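RNA-binding protein 12 (Homo sapiens, PDB 2EK1) probably binds RNA through this RNA recognition motif, which forms a disulfide-linked dimer in the crystal. Local coordinates at residues 15-19 with 62-67; 29-33 with 45-49. One frame throughout, in Å; residues are numbered along the deposited sequence.

Contact 1 (15-19 with 62-67); sequences PTVIK and VAFESR
I18 lays the end of its side chain against the rim of the F64 ring, CD1 standing 3.7 Å from CE2, while CG1 of the same isoleucine reaches V62 CG1 at 3.8 Å. Its CG1 branch sits between the backbone N and the carbonyl carbon (chi1 65°), which brings one side chain against both neighbours: V62 runs beside it in the same direction, and F64 crosses it at a slant. The three side chains share one face of the sheet, where helix 67-77 places A70 and V74 against I18 and A73 against F64. On the other face V17 CG2 meets A63 CB at the non-hydrogen-bonded pair.

The backbones supply the register. T16 with F64 and I18 with V62 are antiparallel hydrogen-bonded pairs, each closed by two N-H to O bonds; the straightest runs from I18 N to V62 O (2.8 Å, 165° at the hydrogen). The segment axes approach to 4.7 Å at 143°, so the strands are twisted clear of exact antiparallelism.

T16 carries the contact past the strand end. Its OG1 donates to S66 O over 3.0 Å, coming from above the carbonyl plane, and CG2 rests 3.4 Å from R67 CA. A valine in its place would probably leave S66 O without this donor and so weaken the tie between the strand and the turn into the helix. S66 is itself the N-cap of that helix, and its OG also bonds E69.

Two central antiparallel strands, the second leading through a short turn into helix 67-77, which packs on their shared apolar face, are characteristic of the beta-alpha-beta-beta-alpha-beta RNA recognition motif.

Contact 2 (29-33 with 45-49); sequences IDEIL and SVCLK
Apolar contacts between methyl groups make up the whole of this interface; no hydrogen bond crosses it. V46 is the central piece, and its two branches serve different partners. With CG1 anti to the backbone N (chi1 179°), that methyl lies 3.9 Å from I29 CD1 and equally 3.9 Å from I32 CD1, whereas CG2 faces L33 CD2 at 4.0 Å. One valine thus spans three helical side chains, I29 sliding past it in the opposite direction and the other two meeting it at a slant. L48, two residues further along, adds the closest approach, its CD2 standing 3.5 Å from I32 CD1; I29 CD1 lies 4.2 Å from L48 CD1. V46 and L48 both direct their side chains toward the helix, as the alternation of an extended chain requires. I32 starts toward the strand, while I29 and L33 reach it with their ends; with I32 three and L33 four residues after I29, all three lie on one side of the helix.

Backbone hydrogen bonding acts within the helix, where L33 N donates to I29 O at 2.9 Å. M23 touches both I32 and L48.

The covalent link lies on the far side of the strand: C47 points away from the helix, and its SG forms a disulfide with C47 of the second subunit. C47, L48 and K49 also pair antiparallel with a strand of that subunit, carrying the sheet across the interface.

Helix 29-35 lying over strand 47-50, the outermost strand within this chain, and joined to it through buried aliphatic side chains, is a core feature of the alpha/beta sandwich of the RNA recognition motif.

From the N terminus, the chain runs through strand 16-21 into helix 29-35, then by a loop to strand 47-50, outermost within the chain, and back along strand 59-64. Contact 2 closes the short inner loop, 11 residues between its segments; contact 1 closes the long outer one, 42 residues between its segments, with contact 2 lying wholly within it, so the two nest and do not cross. Contact 1 joins neighbouring strands and leads into helix 67-77; contact 2 joins helix 29-35 to strand 47-50. Their centres are about 13 Å apart, and V62 bridges them by packing on V46 and I32, while A63 N probably hydrogen-bonds S45 OG.

Contact 1 (15-19 with 62-67)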
ATOM      1  N   PRO A  15     -13.373   6.613  -4.708  1.00 37.94           N
ATOM      2  CA  PRO A  15     -12.081   6.794  -3.931  1.00 37.65           C
ATOM      3  C   PRO A  15     -10.950   6.540  -4.912  1.00 36.04           C
ATOM      4  O   PRO A  15     -10.917   5.503  -5.580  1.00 37.57           O
ATOM      5  CB  PRO A  15     -12.068   5.770  -2.821  1.00 37.04           C
ATOM      6  CG  PRO A  15     -12.829   4.689  -3.481  1.00 37.92           C
ATOM      7  CD  PRO A  15     -14.004   5.362  -4.258  1.00 39.20           C
ATOM      8  N   THR A  16     -10.028   7.489  -5.030  1.00 32.06           N
ATOM      9  CA  THR A  16      -8.990   7.299  -6.030  1.00 29.47           C
ATOM     10  C   THR A  16      -7.692   7.257  -5.300  1.00 25.26           C
ATOM     11  O   THR A  16      -7.459   8.069  -4.400  1.00 21.78           O
ATOM     12  CB  THR A  16      -9.087   8.411  -7.040  1.00 31.57           C
ATOM     13  OG1 THR A  16      -8.960   9.655  -6.364  1.00 36.18           O
ATOM     14  CG2 THR A  16     -10.502   8.389  -7.637  1.00 28.32           C
ATOM     15  N   VAL A  17      -6.865   6.332  -5.713  1.00 21.78           N
ATOM     16  CA  VAL A  17      -5.603   6.124  -5.021  1.00 21.60           C
ATOM     17  C   VAL A  17      -4.450   6.694  -5.794  1.00 21.99           C
ATOM     18  O   VAL A  17      -4.363   6.545  -7.028  1.00 23.52           O
ATOM     19  CB  VAL A  17      -5.309   4.576  -4.824  1.00 20.29           C
ATOM     20  CG1 VAL A  17      -3.884   4.377  -4.342  1.00 19.40           C
ATOM     21  CG2 VAL A  17      -6.335   3.931  -3.990  1.00 18.49           C
ATOM     22  N   ILE A  18      -3.562   7.372  -5.106  1.00 18.58           N
ATOM     23  CA  ILE A  18      -2.385   7.870  -5.812  1.00 18.46           C
ATOM     24  C   ILE A  18      -1.108   7.182  -5.221  1.00 17.63           C
ATOM     25  O   ILE A  18      -1.136   6.589  -4.186  1.00 20.13           O
ATOM     26  CB  ILE A  18      -2.179   9.396  -5.578  1.00 18.00           C
ATOM     27  CG1 ILE A  18      -1.859   9.618  -4.080  1.00 19.05           C
ATOM     28  CG2 ILE A  18      -3.474  10.219  -6.040  1.00 17.82           C
ATOM     29  CD1 ILE A  18      -1.187  10.978  -3.772  1.00 18.71           C
ATOM     30  N   LYS A  19       0.004   7.358  -5.879  1.00 17.42           N
ATOM     31  CA  LYS A  19       1.268   6.861  -5.413  1.00 17.26           C
ATOM     32  C   LYS A  19       2.137   8.002  -4.987  1.00 16.73           C
ATOM     33  O   LYS A  19       2.135   9.109  -5.588  1.00 15.36           O
ATOM     34  CB  LYS A  19       1.960   6.069  -6.509  1.00 21.38           C
ATOM     35  CG  LYS A  19       1.363   4.736  -6.667  1.00 26.19           C
ATOM     36  CD  LYS A  19       2.275   3.821  -7.605  1.00 31.01           C
ATOM     37  CE  LYS A  19       3.718   4.390  -7.835  1.00 31.97           C
ATOM     38  NZ  LYS A  19       4.167   3.849  -9.218  1.00 35.58           N
ATOM     39  N   VAL A  62      -1.986   6.197  -1.176  1.00 19.76           N
ATOM     40  CA  VAL A  62      -2.805   7.008  -0.312  1.00 20.43           C
ATOM     41  C   VAL A  62      -4.102   7.316  -1.137  1.00 19.94           C
ATOM     42  O   VAL A  62      -4.073   7.407  -2.391  1.00 19.82           O
ATOM     43  CB  VAL A  62      -1.930   8.241   0.005  1.00 25.05           C
ATOM     44  CG1 VAL A  62      -2.561   9.472  -0.377  1.00 22.79           C
ATOM     45  CG2 VAL A  62      -1.368   8.185   1.408  1.00 25.09           C
ATOM     46  N   ALA A  63      -5.230   7.440  -0.453  1.00 17.74           N
ATOM     47  CA  ALA A  63      -6.491   7.651  -1.193  1.00 19.17           C
ATOM     48  C   ALA A  63      -7.250   8.898  -0.775  1.00 17.59           C
ATOM     49  O   ALA A  63      -7.101   9.369   0.290  1.00 16.74           O
ATOM     50  CB  ALA A  63      -7.390   6.441  -1.078  1.00 15.83           C
ATOM     51  N   PHE A  64      -8.093   9.370  -1.684  1.00 20.20           N
ATOM     52  CA  PHE A  64      -8.878  10.561  -1.496  1.00 20.56           C
ATOM     53  C   PHE A  64     -10.299  10.154  -1.888  1.00 23.70           C
ATOM     54  O   PHE A  64     -10.522   9.210  -2.715  1.00 20.66           O
ATOM     55  CB  PHE A  64      -8.377  11.659  -2.473  1.00 20.26           C
ATOM     56  CG  PHE A  64      -6.948  12.049  -2.252  1.00 20.71           C
ATOM     57  CD1 PHE A  64      -6.617  13.142  -1.431  1.00 19.31           C
ATOM     58  CD2 PHE A  64      -5.945  11.317  -2.794  1.00 17.88           C
ATOM     59  CE1 PHE A  64      -5.312  13.483  -1.182  1.00 18.75           C
ATOM     60  CE2 PHE A  64      -4.592  11.678  -2.527  1.00 18.66           C
ATOM     61  CZ  PHE A  64      -4.290  12.756  -1.728  1.00 17.06           C
ATOM     62  N   GLU A  65     -11.220  10.905  -1.321  1.00 22.83           N
ATOM     63  CA  GLU A  65     -12.632  10.701  -1.535  1.00 29.84           C
ATOM     64  C   GLU A  65     -13.103  10.818  -2.946  1.00 28.51           C
ATOM     65  O   GLU A  65     -13.991  10.128  -3.337  1.00 30.52           O
ATOM     66  CB  GLU A  65     -13.472  11.629  -0.637  1.00 30.14           C
ATOM     67  CG  GLU A  65     -13.260  11.401   0.898  1.00 35.67           C
ATOM     68  CD  GLU A  65     -13.622  10.004   1.388  1.00 40.58           C
ATOM     69  OE1 GLU A  65     -13.761   9.785   2.635  1.00 43.17           O
ATOM     70  OE2 GLU A  65     -13.766   9.079   0.540  1.00 44.13           O
ATOM     71  N   SER A  66     -12.505  11.680  -3.718  1.00 30.01           N
ATOM     72  CA  SER A  66     -12.931  11.830  -5.108  1.00 28.77           C
ATOM     73  C   SER A  66     -11.726  11.844  -6.076  1.00 29.45           C
ATOM     74  O   SER A  66     -10.555  12.048  -5.646  1.00 26.08           O
ATOM     75  CB  SER A  66     -13.689  13.147  -5.256  1.00 27.21           C
ATOM     76  OG  SER A  66     -12.826  14.220  -4.928  1.00 24.48           O
ATOM     77  N   ARG A  67     -11.998  11.622  -7.380  1.00 29.91           N
ATOM     78  CA  ARG A  67     -10.920  11.687  -8.363  1.00 31.31           C
ATOM     79  C   ARG A  67     -10.411  13.125  -8.443  1.00 31.54           C
ATOM     80  O   ARG A  67      -9.167  13.331  -8.492  1.00 33.94           O
ATOM     81  CB  ARG A  67     -11.383  11.262  -9.767  1.00 33.32           C
ATOM     82  CG  ARG A  67     -10.251  11.061 -10.752  1.00 36.49           C
ATOM     83  CD  ARG A  67     -10.767  10.520 -12.078  1.00 39.03           C
ATOM     84  NE  ARG A  67      -9.720   9.987 -12.964  1.00 43.48           N
ATOM     85  CZ  ARG A  67      -9.120   8.792 -12.806  1.00 44.65           C
ATOM     86  NH1 ARG A  67      -9.468   8.008 -11.784  1.00 44.85           N
ATOM     87  NH2 ARG A  67      -8.198   8.356 -13.686  1.00 45.89           N
TER

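Contact 2 (29-33 with 45-49)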
ATOM      1  N   ILE A  29       3.302   7.637   9.403  1.00 18.22           N
ATOM      2  CA  ILE A  29       1.965   7.869   8.935  1.00 18.52           C
ATOM      3  C   ILE A  29       1.579   9.345   9.245  1.00 21.14           C
ATOM      4  O   ILE A  29       1.016  10.015   8.387  1.00 19.59           O
ATOM      5  CB  ILE A  29       1.008   6.989   9.655  1.00 19.02           C
ATOM      6  CG1 ILE A  29       1.546   5.547   9.476  1.00 19.70           C
ATOM      7  CG2 ILE A  29      -0.464   7.185   9.176  1.00 19.82           C
ATOM      8  CD1 ILE A  29       1.648   5.095   8.027  1.00 18.86           C
ATOM      9  N   ASP A  30       1.943   9.873  10.411  1.00 22.52           N
ATOM     10  CA  ASP A  30       1.566  11.277  10.702  1.00 25.11           C
ATOM     11  C   ASP A  30       2.150  12.287   9.701  1.00 24.57           C
ATOM     12  O   ASP A  30       1.451  13.169   9.265  1.00 25.92           O
ATOM     13  CB  ASP A  30       1.960  11.636  12.134  1.00 29.50           C
ATOM     14  CG  ASP A  30       1.034  10.990  13.130  1.00 35.28           C
ATOM     15  OD1 ASP A  30      -0.200  11.098  12.933  1.00 38.21           O
ATOM     16  OD2 ASP A  30       1.524  10.361  14.089  1.00 39.96           O
ATOM     17  N   GLU A  31       3.429  12.144   9.381  1.00 22.20           N
ATOM     18  CA  GLU A  31       4.100  12.999   8.410  1.00 24.31           C
ATOM     19  C   GLU A  31       3.442  12.925   7.056  1.00 25.13           C
ATOM     20  O   GLU A  31       3.416  13.951   6.329  1.00 24.48           O
ATOM     21  CB  GLU A  31       5.596  12.653   8.300  1.00 25.25           C
ATOM     22  CG  GLU A  31       6.376  13.011   9.594  1.00 27.82           C
ATOM     23  CD  GLU A  31       7.812  12.454   9.621  1.00 31.23           C
ATOM     24  OE1 GLU A  31       8.622  12.972  10.432  1.00 32.22           O
ATOM     25  OE2 GLU A  31       8.139  11.499   8.879  1.00 30.50           O
ATOM     26  N   ILE A  32       2.888  11.744   6.707  1.00 22.67           N
ATOM     27  CA  ILE A  32       2.203  11.622   5.441  1.00 21.76           C
ATOM     28  C   ILE A  32       0.911  12.367   5.512  1.00 22.90           C
ATOM     29  O   ILE A  32       0.506  13.102   4.550  1.00 23.54           O
ATOM     30  CB  ILE A  32       1.969  10.115   5.061  1.00 19.36           C
ATOM     31  CG1 ILE A  32       3.327   9.467   4.643  1.00 19.27           C
ATOM     32  CG2 ILE A  32       1.063  10.023   3.870  1.00 21.63           C
ATOM     33  CD1 ILE A  32       3.294   7.994   4.508  1.00 15.22           C
ATOM     34  N   LEU A  33       0.199  12.163   6.623  1.00 22.72           N
ATOM     35  CA  LEU A  33      -1.062  12.852   6.832  1.00 24.66           C
ATOM     36  C   LEU A  33      -0.755  14.353   6.885  1.00 24.63           C
ATOM     37  O   LEU A  33      -1.378  15.078   6.247  1.00 27.17           O
ATOM     38  CB  LEU A  33      -1.824  12.343   8.131  1.00 25.34           C
ATOM     39  CG  LEU A  33      -2.303  10.851   7.954  1.00 27.18           C
ATOM     40  CD1 LEU A  33      -3.335  10.480   9.072  1.00 29.28           C
ATOM     41  CD2 LEU A  33      -2.981  10.598   6.706  1.00 24.44           C
ATOM     42  N   SER A  45      -6.200   5.234   4.914  1.00 20.67           N
ATOM     43  CA  SER A  45      -5.932   4.673   3.570  1.00 20.12           C
ATOM     44  C   SER A  45      -4.440   4.566   3.290  1.00 20.33           C
ATOM     45  O   SER A  45      -4.061   4.089   2.226  1.00 21.86           O
ATOM     46  CB  SER A  45      -6.545   5.593   2.437  1.00 20.06           C
ATOM     47  OG  SER A  45      -5.740   6.798   2.258  1.00 17.19           O
ATOM     48  N   VAL A  46      -3.589   4.997   4.202  1.00 18.82           N
ATOM     49  CA  VAL A  46      -2.159   4.983   3.851  1.00 18.00           C
ATOM     50  C   VAL A  46      -1.569   3.546   3.923  1.00 19.25           C
ATOM     51  O   VAL A  46      -1.811   2.844   4.929  1.00 15.74           O
ATOM     52  CB  VAL A  46      -1.332   5.802   4.845  1.00 18.49           C
ATOM     53  CG1 VAL A  46       0.151   5.740   4.460  1.00 17.07           C
ATOM     54  CG2 VAL A  46      -1.808   7.274   4.893  1.00 19.75           C
ATOM     55  N   CYS A  47      -0.816   3.121   2.903  1.00 18.24           N
ATOM     56  CA  CYS A  47      -0.109   1.801   3.023  1.00 19.63           C
ATOM     57  C   CYS A  47       1.303   2.137   2.588  1.00 16.51           C
ATOM     58  O   CYS A  47       1.466   2.927   1.692  1.00 15.02           O
ATOM     59  CB  CYS A  47      -0.763   0.688   2.162  1.00 21.53           C
ATOM     60  SG  CYS A  47      -0.351   0.859   0.455  1.00 33.43           S
ATOM     61  N   LEU A  48       2.305   1.544   3.219  1.00 15.66           N
ATOM     62  CA  LEU A  48       3.672   1.800   2.966  1.00 16.01           C
ATOM     63  C   LEU A  48       4.241   0.560   2.333  1.00 18.39           C
ATOM     64  O   LEU A  48       3.988  -0.580   2.839  1.00 16.44           O
ATOM     65  CB  LEU A  48       4.435   2.005   4.267  1.00 13.91           C
ATOM     66  CG  LEU A  48       4.087   3.220   5.172  1.00 22.72           C
ATOM     67  CD1 LEU A  48       5.008   3.222   6.366  1.00 16.71           C
ATOM     68  CD2 LEU A  48       4.228   4.615   4.439  1.00 17.36           C
ATOM     69  N   LYS A  49       5.060   0.756   1.288  1.00 18.25           N
ATOM     70  CA  LYS A  49       5.629  -0.387   0.639  1.00 19.33           C
ATOM     71  C   LYS A  49       6.962  -0.829   1.276  1.00 19.51           C
ATOM     72  O   LYS A  49       7.727  -0.017   1.762  1.00 16.08           O
ATOM     73  CB  LYS A  49       5.820  -0.092  -0.873  1.00 19.67           C
ATOM     74  CG  LYS A  49       4.505  -0.061  -1.607  1.00 23.08           C
ATOM     75  CD  LYS A  49       4.656   0.442  -3.098  1.00 23.32           C
ATOM     76  CE  LYS A  49       3.407   0.096  -3.783  1.00 25.02           C
ATOM     77  NZ  LYS A  49       3.455   0.596  -5.150  1.00 25.20           N
TER